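Local coordinates for hypothetical protein (Staphylococcus aureus subsp. aureus, PDB 2IL5) that is of unknown function but belongs to the Activator of Hsp90 ATPase homolog 1-like family and may bind a small hydrophobic ligand, at residues G72-L84 and E88-P97. Residues are numbered along the deposited sequence; the frame is centred on the assembly and turned at random.
Sequences GKVNVIEGIYESL and EYVKMTIGMP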
ATOM      1  N   GLY A  72     -10.031  -8.350 -20.067  1.00 42.93           N
ATOM      2  CA  GLY A  72      -8.783  -9.085 -20.267  1.00 44.10           C
ATOM      3  C   GLY A  72      -7.529  -8.363 -19.758  1.00 45.56           C
ATOM      4  O   GLY A  72      -6.486  -9.012 -19.583  1.00 45.31           O
ATOM      5  N   LYS A  73      -7.617  -7.045 -19.527  1.00 46.32           N
ATOM      6  CA  LYS A  73      -6.476  -6.277 -19.009  1.00 48.28           C
ATOM      7  C   LYS A  73      -6.027  -6.615 -17.599  1.00 48.52           C
ATOM      8  O   LYS A  73      -6.808  -6.985 -16.720  1.00 48.80           O
ATOM      9  CB  LYS A  73      -6.583  -4.746 -19.133  1.00 48.72           C
ATOM     10  CG  LYS A  73      -7.820  -4.151 -19.744  1.00 51.86           C
ATOM     11  CD  LYS A  73      -8.324  -3.008 -18.842  1.00 54.75           C
ATOM     12  CE  LYS A  73      -9.790  -2.713 -19.152  1.00 55.50           C
ATOM     13  NZ  LYS A  73     -10.553  -2.310 -17.943  1.00 56.99           N
ATOM     14  N   VAL A  74      -4.730  -6.452 -17.413  1.00 49.15           N
ATOM     15  CA  VAL A  74      -4.052  -6.827 -16.185  1.00 49.64           C
ATOM     16  C   VAL A  74      -3.339  -5.610 -15.584  1.00 49.83           C
ATOM     17  O   VAL A  74      -2.927  -4.680 -16.303  1.00 49.65           O
ATOM     18  CB  VAL A  74      -3.115  -8.061 -16.471  1.00 49.62           C
ATOM     19  CG1 VAL A  74      -1.954  -8.149 -15.542  1.00 49.90           C
ATOM     20  CG2 VAL A  74      -3.923  -9.367 -16.474  1.00 48.61           C
ATOM     21  N   ASN A  75      -3.271  -5.602 -14.257  1.00 50.19           N
ATOM     22  CA  ASN A  75      -2.415  -4.715 -13.483  1.00 50.24           C
ATOM     23  C   ASN A  75      -1.293  -5.528 -12.884  1.00 49.68           C
ATOM     24  O   ASN A  75      -1.558  -6.512 -12.191  1.00 48.32           O
ATOM     25  CB  ASN A  75      -3.190  -4.092 -12.323  1.00 51.04           C
ATOM     26  CG  ASN A  75      -3.308  -2.616 -12.449  1.00 54.87           C
ATOM     27  OD1 ASN A  75      -3.993  -2.105 -13.359  1.00 54.80           O
ATOM     28  ND2 ASN A  75      -2.601  -1.882 -11.543  1.00 59.48           N
ATOM     29  N   VAL A  76      -0.046  -5.096 -13.137  1.00 49.44           N
ATOM     30  CA  VAL A  76       1.141  -5.696 -12.517  1.00 48.36           C
ATOM     31  C   VAL A  76       1.727  -4.732 -11.474  1.00 48.14           C
ATOM     32  O   VAL A  76       1.991  -3.560 -11.744  1.00 48.02           O
ATOM     33  CB  VAL A  76       2.215  -6.144 -13.569  1.00 48.69           C
ATOM     34  CG1 VAL A  76       3.380  -6.816 -12.878  1.00 48.42           C
ATOM     35  CG2 VAL A  76       1.608  -7.080 -14.610  1.00 47.55           C
ATOM     36  N   ILE A  77       1.875  -5.236 -10.264  1.00 46.97           N
ATOM     37  CA  ILE A  77       2.368  -4.469  -9.178  1.00 45.86           C
ATOM     38  C   ILE A  77       3.550  -5.254  -8.623  1.00 46.23           C
ATOM     39  O   ILE A  77       3.431  -6.429  -8.255  1.00 46.57           O
ATOM     40  CB  ILE A  77       1.277  -4.212  -8.101  1.00 45.85           C
ATOM     41  CG1 ILE A  77       0.027  -3.601  -8.733  1.00 45.27           C
ATOM     42  CG2 ILE A  77       1.799  -3.367  -6.928  1.00 43.06           C
ATOM     43  CD1 ILE A  77      -1.205  -4.555  -8.804  1.00 41.88           C
ATOM     44  N   GLU A  78       4.705  -4.599  -8.599  1.00 46.21           N
ATOM     45  CA  GLU A  78       5.947  -5.199  -8.113  1.00 45.13           C
ATOM     46  C   GLU A  78       6.668  -4.232  -7.216  1.00 43.29           C
ATOM     47  O   GLU A  78       6.551  -3.035  -7.379  1.00 42.38           O
ATOM     48  CB  GLU A  78       6.881  -5.516  -9.274  1.00 45.69           C
ATOM     49  CG  GLU A  78       6.414  -6.626 -10.166  1.00 48.89           C
ATOM     50  CD  GLU A  78       7.458  -6.942 -11.204  1.00 53.72           C
ATOM     51  OE1 GLU A  78       8.043  -5.974 -11.766  1.00 54.35           O
ATOM     52  OE2 GLU A  78       7.697  -8.151 -11.455  1.00 55.57           O
ATOM     53  N   GLY A  79       7.474  -4.766  -6.309  1.00 42.09           N
ATOM     54  CA  GLY A  79       8.299  -3.943  -5.459  1.00 40.49           C
ATOM     55  C   GLY A  79       9.124  -4.808  -4.550  1.00 41.09           C
ATOM     56  O   GLY A  79       9.242  -6.037  -4.727  1.00 40.55           O
ATOM     57  N   ILE A  80       9.650  -4.151  -3.537  1.00 41.47           N
ATOM     58  CA  ILE A  80      10.664  -4.706  -2.656  1.00 43.02           C
ATOM     59  C   ILE A  80      10.313  -4.415  -1.208  1.00 42.40           C
ATOM     60  O   ILE A  80       9.854  -3.318  -0.892  1.00 42.90           O
ATOM     61  CB  ILE A  80      12.070  -4.057  -2.980  1.00 42.39           C
ATOM     62  CG1 ILE A  80      12.615  -4.545  -4.315  1.00 42.77           C
ATOM     63  CG2 ILE A  80      13.065  -4.367  -1.908  1.00 46.17           C
ATOM     64  CD1 ILE A  80      12.739  -6.018  -4.382  1.00 43.60           C
ATOM     65  N   TYR A  81      10.553  -5.376  -0.322  1.00 42.09           N
ATOM     66  CA  TYR A  81      10.554  -5.063   1.093  1.00 42.42           C
ATOM     67  C   TYR A  81      11.898  -4.449   1.457  1.00 42.98           C
ATOM     68  O   TYR A  81      12.930  -5.018   1.173  1.00 43.91           O
ATOM     69  CB  TYR A  81      10.305  -6.305   1.905  1.00 43.15           C
ATOM     70  CG  TYR A  81       8.917  -6.817   1.750  1.00 44.19           C
ATOM     71  CD1 TYR A  81       7.871  -6.215   2.455  1.00 45.02           C
ATOM     72  CD2 TYR A  81       8.627  -7.882   0.855  1.00 43.60           C
ATOM     73  CE1 TYR A  81       6.588  -6.678   2.335  1.00 46.43           C
ATOM     74  CE2 TYR A  81       7.348  -8.336   0.702  1.00 46.71           C
ATOM     75  CZ  TYR A  81       6.322  -7.728   1.463  1.00 48.98           C
ATOM     76  OH  TYR A  81       5.018  -8.147   1.373  1.00 49.68           O
ATOM     77  N   GLU A  82      11.901  -3.259   2.028  1.00 42.77           N
ATOM     78  CA  GLU A  82      13.166  -2.679   2.409  1.00 44.43           C
ATOM     79  C   GLU A  82      13.438  -2.929   3.894  1.00 44.12           C
ATOM     80  O   GLU A  82      14.540  -3.189   4.294  1.00 44.42           O
ATOM     81  CB  GLU A  82      13.230  -1.190   2.057  1.00 43.92           C
ATOM     82  CG  GLU A  82      12.850  -0.971   0.630  1.00 50.31           C
ATOM     83  CD  GLU A  82      13.583   0.144  -0.032  1.00 57.91           C
ATOM     84  OE1 GLU A  82      12.928   1.194  -0.229  1.00 62.34           O
ATOM     85  OE2 GLU A  82      14.786  -0.025  -0.366  1.00 58.75           O
ATOM     86  N   SER A  83      12.393  -2.885   4.688  1.00 45.23           N
ATOM     87  CA  SER A  83      12.526  -2.968   6.105  1.00 46.62           C
ATOM     88  C   SER A  83      11.331  -3.737   6.650  1.00 45.79           C
ATOM     89  O   SER A  83      10.186  -3.450   6.298  1.00 44.65           O
ATOM     90  CB  SER A  83      12.595  -1.561   6.684  1.00 46.95           C
ATOM     91  OG  SER A  83      12.978  -1.645   8.035  1.00 54.13           O
ATOM     92  N   LEU A  84      11.632  -4.748   7.475  1.00 45.97           N
ATOM     93  CA  LEU A  84      10.633  -5.619   8.121  1.00 44.85           C
ATOM     94  C   LEU A  84      11.024  -5.779   9.586  1.00 45.72           C
ATOM     95  O   LEU A  84      11.930  -6.547   9.930  1.00 45.04           O
ATOM     96  CB  LEU A  84      10.609  -7.009   7.453  1.00 44.19           C
ATOM     97  CG  LEU A  84      10.027  -7.051   6.031  1.00 45.35           C
ATOM     98  CD1 LEU A  84      10.299  -8.344   5.355  1.00 44.42           C
ATOM     99  CD2 LEU A  84       8.514  -6.774   6.049  1.00 43.39           C
ATOM    100  N   GLU A  88       5.955  -4.383  14.041  1.00 42.87           N
ATOM    101  CA  GLU A  88       6.371  -3.012  14.311  1.00 42.68           C
ATOM    102  C   GLU A  88       6.453  -2.116  13.071  1.00 42.03           C
ATOM    103  O   GLU A  88       6.021  -0.956  13.093  1.00 42.30           O
ATOM    104  CB  GLU A  88       7.718  -3.024  15.058  1.00 42.63           C
ATOM    105  CG  GLU A  88       8.168  -1.672  15.517  1.00 44.12           C
ATOM    106  CD  GLU A  88       9.525  -1.669  16.221  1.00 45.99           C
ATOM    107  OE1 GLU A  88       9.937  -2.724  16.780  1.00 47.52           O
ATOM    108  OE2 GLU A  88      10.163  -0.585  16.232  1.00 42.89           O
ATOM    109  N   TYR A  89       7.013  -2.627  11.985  1.00 41.28           N
ATOM    110  CA  TYR A  89       7.364  -1.711  10.912  1.00 41.18           C
ATOM    111  C   TYR A  89       7.603  -2.410   9.636  1.00 40.49           C
ATOM    112  O   TYR A  89       8.381  -3.360   9.566  1.00 40.93           O
ATOM    113  CB  TYR A  89       8.578  -0.845  11.305  1.00 41.22           C
ATOM    114  CG  TYR A  89       8.998   0.243  10.324  1.00 42.18           C
ATOM    115  CD1 TYR A  89       8.127   1.266   9.945  1.00 43.88           C
ATOM    116  CD2 TYR A  89      10.309   0.283   9.831  1.00 44.63           C
ATOM    117  CE1 TYR A  89       8.532   2.283   9.037  1.00 42.20           C
ATOM    118  CE2 TYR A  89      10.732   1.290   8.953  1.00 45.15           C
ATOM    119  CZ  TYR A  89       9.840   2.278   8.562  1.00 45.80           C
ATOM    120  OH  TYR A  89      10.285   3.266   7.702  1.00 46.37           O
ATOM    121  N   VAL A  90       6.900  -1.925   8.625  1.00 39.82           N
ATOM    122  CA  VAL A  90       7.165  -2.298   7.248  1.00 39.44           C
ATOM    123  C   VAL A  90       7.508  -1.034   6.408  1.00 39.50           C
ATOM    124  O   VAL A  90       6.756  -0.055   6.399  1.00 38.81           O
ATOM    125  CB  VAL A  90       5.948  -3.069   6.599  1.00 39.67           C
ATOM    126  CG1 VAL A  90       6.259  -3.439   5.154  1.00 37.67           C
ATOM    127  CG2 VAL A  90       5.583  -4.312   7.383  1.00 37.49           C
ATOM    128  N   LYS A  91       8.678  -1.061   5.775  1.00 39.95           N
ATOM    129  CA  LYS A  91       9.052  -0.154   4.680  1.00 40.63           C
ATOM    130  C   LYS A  91       9.175  -0.976   3.396  1.00 41.74           C
ATOM    131  O   LYS A  91       9.928  -1.958   3.329  1.00 41.51           O
ATOM    132  CB  LYS A  91      10.356   0.571   4.956  1.00 39.98           C
ATOM    133  CG  LYS A  91      10.763   1.628   3.919  1.00 38.95           C
ATOM    134  CD  LYS A  91      12.130   2.259   4.385  1.00 42.35           C
ATOM    135  CE  LYS A  91      12.795   3.219   3.391  1.00 40.86           C
ATOM    136  NZ  LYS A  91      11.731   4.030   2.639  1.00 42.63           N
HETATM  137  N   MSE A  92       8.396  -0.589   2.395  1.00 42.19           N
HETATM  138  CA  MSE A  92       8.384  -1.278   1.145  1.00 43.94           C
HETATM  139  C   MSE A  92       8.275  -0.272  -0.009  1.00 45.59           C
HETATM  140  O   MSE A  92       7.921   0.909   0.204  1.00 45.63           O
HETATM  141  CB  MSE A  92       7.260  -2.335   1.124  1.00 43.45           C
HETATM  142  CG  MSE A  92       5.863  -1.796   1.217  1.00 43.64           C
HETATM  143 SE   MSE A  92       4.519  -3.101   1.551  0.70 47.02          SE
HETATM  144  CE  MSE A  92       4.758  -4.124  -0.076  1.00 42.80           C
ATOM    145  N   THR A  93       8.637  -0.733  -1.209  1.00 46.81           N
ATOM    146  CA  THR A  93       8.379   0.009  -2.434  1.00 48.47           C
ATOM    147  C   THR A  93       7.163  -0.511  -3.234  1.00 50.47           C
ATOM    148  O   THR A  93       6.769  -1.712  -3.171  1.00 49.57           O
ATOM    149  CB  THR A  93       9.579   0.082  -3.390  1.00 47.89           C
ATOM    150  OG1 THR A  93       9.695  -1.136  -4.125  1.00 47.36           O
ATOM    151  CG2 THR A  93      10.873   0.395  -2.675  1.00 46.19           C
ATOM    152  N   ILE A  94       6.557   0.446  -3.929  1.00 53.15           N
ATOM    153  CA  ILE A  94       5.610   0.217  -5.032  1.00 56.46           C
ATOM    154  C   ILE A  94       6.374   0.673  -6.262  1.00 57.77           C
ATOM    155  O   ILE A  94       6.699   1.838  -6.411  1.00 57.87           O
ATOM    156  CB  ILE A  94       4.355   1.042  -4.885  1.00 56.51           C
ATOM    157  CG1 ILE A  94       3.575   0.597  -3.664  1.00 56.99           C
ATOM    158  CG2 ILE A  94       3.448   0.856  -6.121  1.00 61.01           C
ATOM    159  CD1 ILE A  94       2.469  -0.457  -4.000  1.00 57.87           C
ATOM    160  N   GLY A  95       6.754  -0.266  -7.108  1.00 60.30           N
ATOM    161  CA  GLY A  95       7.719   0.044  -8.151  1.00 61.89           C
ATOM    162  C   GLY A  95       9.041  -0.616  -7.874  1.00 63.91           C
ATOM    163  O   GLY A  95       9.489  -0.744  -6.735  1.00 63.68           O
HETATM  164  N   MSE A  96       9.673  -1.023  -8.956  1.00 66.18           N
HETATM  165  CA  MSE A  96      10.839  -1.861  -8.908  1.00 68.20           C
HETATM  166  C   MSE A  96      12.105  -0.969  -9.087  1.00 69.78           C
HETATM  167  O   MSE A  96      12.275  -0.328 -10.138  1.00 70.55           O
HETATM  168  CB  MSE A  96      10.659  -2.929 -10.002  1.00 67.91           C
HETATM  169  CG  MSE A  96      11.346  -4.256  -9.760  1.00 67.95           C
HETATM  170 SE   MSE A  96      10.968  -5.176  -8.076  0.70 65.03          SE
HETATM  171  CE  MSE A  96      12.642  -6.210  -8.011  1.00 66.14           C
ATOM    172  N   PRO A  97      12.960  -0.870  -8.031  1.00 70.96           N
ATOM    173  CA  PRO A  97      14.198  -0.078  -8.077  1.00 71.22           C
ATOM    174  C   PRO A  97      14.923  -0.153  -9.412  1.00 71.62           C
ATOM    175  O   PRO A  97      15.753   0.705  -9.712  1.00 72.13           O
ATOM    176  CB  PRO A  97      15.060  -0.717  -6.978  1.00 72.11           C
ATOM    177  CG  PRO A  97      14.058  -1.228  -5.948  1.00 71.75           C
ATOM    178  CD  PRO A  97      12.750  -1.487  -6.698  1.00 71.02           C
TER
HETATM  179  O   HOH W   1      10.557   2.284   0.609  1.00 40.33           O
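Tyr81 and Met92 pair as antiparallel, non-hydrogen-bonded neighbours, with both side chains on the same face, in the beta hairpin formed by strands 74-85 and 89-94, two central neighbours in the antiparallel sheet of this Bet v 1-like fold. The pairing is interrupted by a classic beta bulge: Glu82 N and Ser83 N both donate to Lys91 O, at 2.7 and 3.0 Å, while Lys91 N returns a bond to Ser83 O. Beyond it, Thr93 N donates to Ile80 O. The reciprocal bond is taken over by a side chain, for Ile80 N donates to Thr93 OG1 at 3.1 Å. With OG1 set between the backbone N and the carbonyl carbon (chi1 79°), this hydroxyl also donates to Gly95 O, tying the end of the strand to the loop that follows, and Gly95 N bonds to Glu78 O.

On the face carrying Tyr81, Leu84, Val90 and Met92, the Met92 side chain runs alongside the tyrosine in an oblique Met-aromatic contact, its SE 5.2 Å from the ring centroid. Val90 CG1 meets the edge of the same ring, and Leu84 CD2 lies against both methyls of Val90; Tyr30 of helix 26-32 packs on Leu84 and Val90.

On the other face, Ser83 CB abuts Lys91 CB. Past the end of strand 89-94, Met96 crosses Ile80 at about a right angle, bringing CE to 3.6 Å from Ile80 CD1. Lys91 NZ makes a salt bridge with Glu107 and reaches Glu82 through a water, which accepts from NZ and donates to Glu82 OE1 at 2.7 Å.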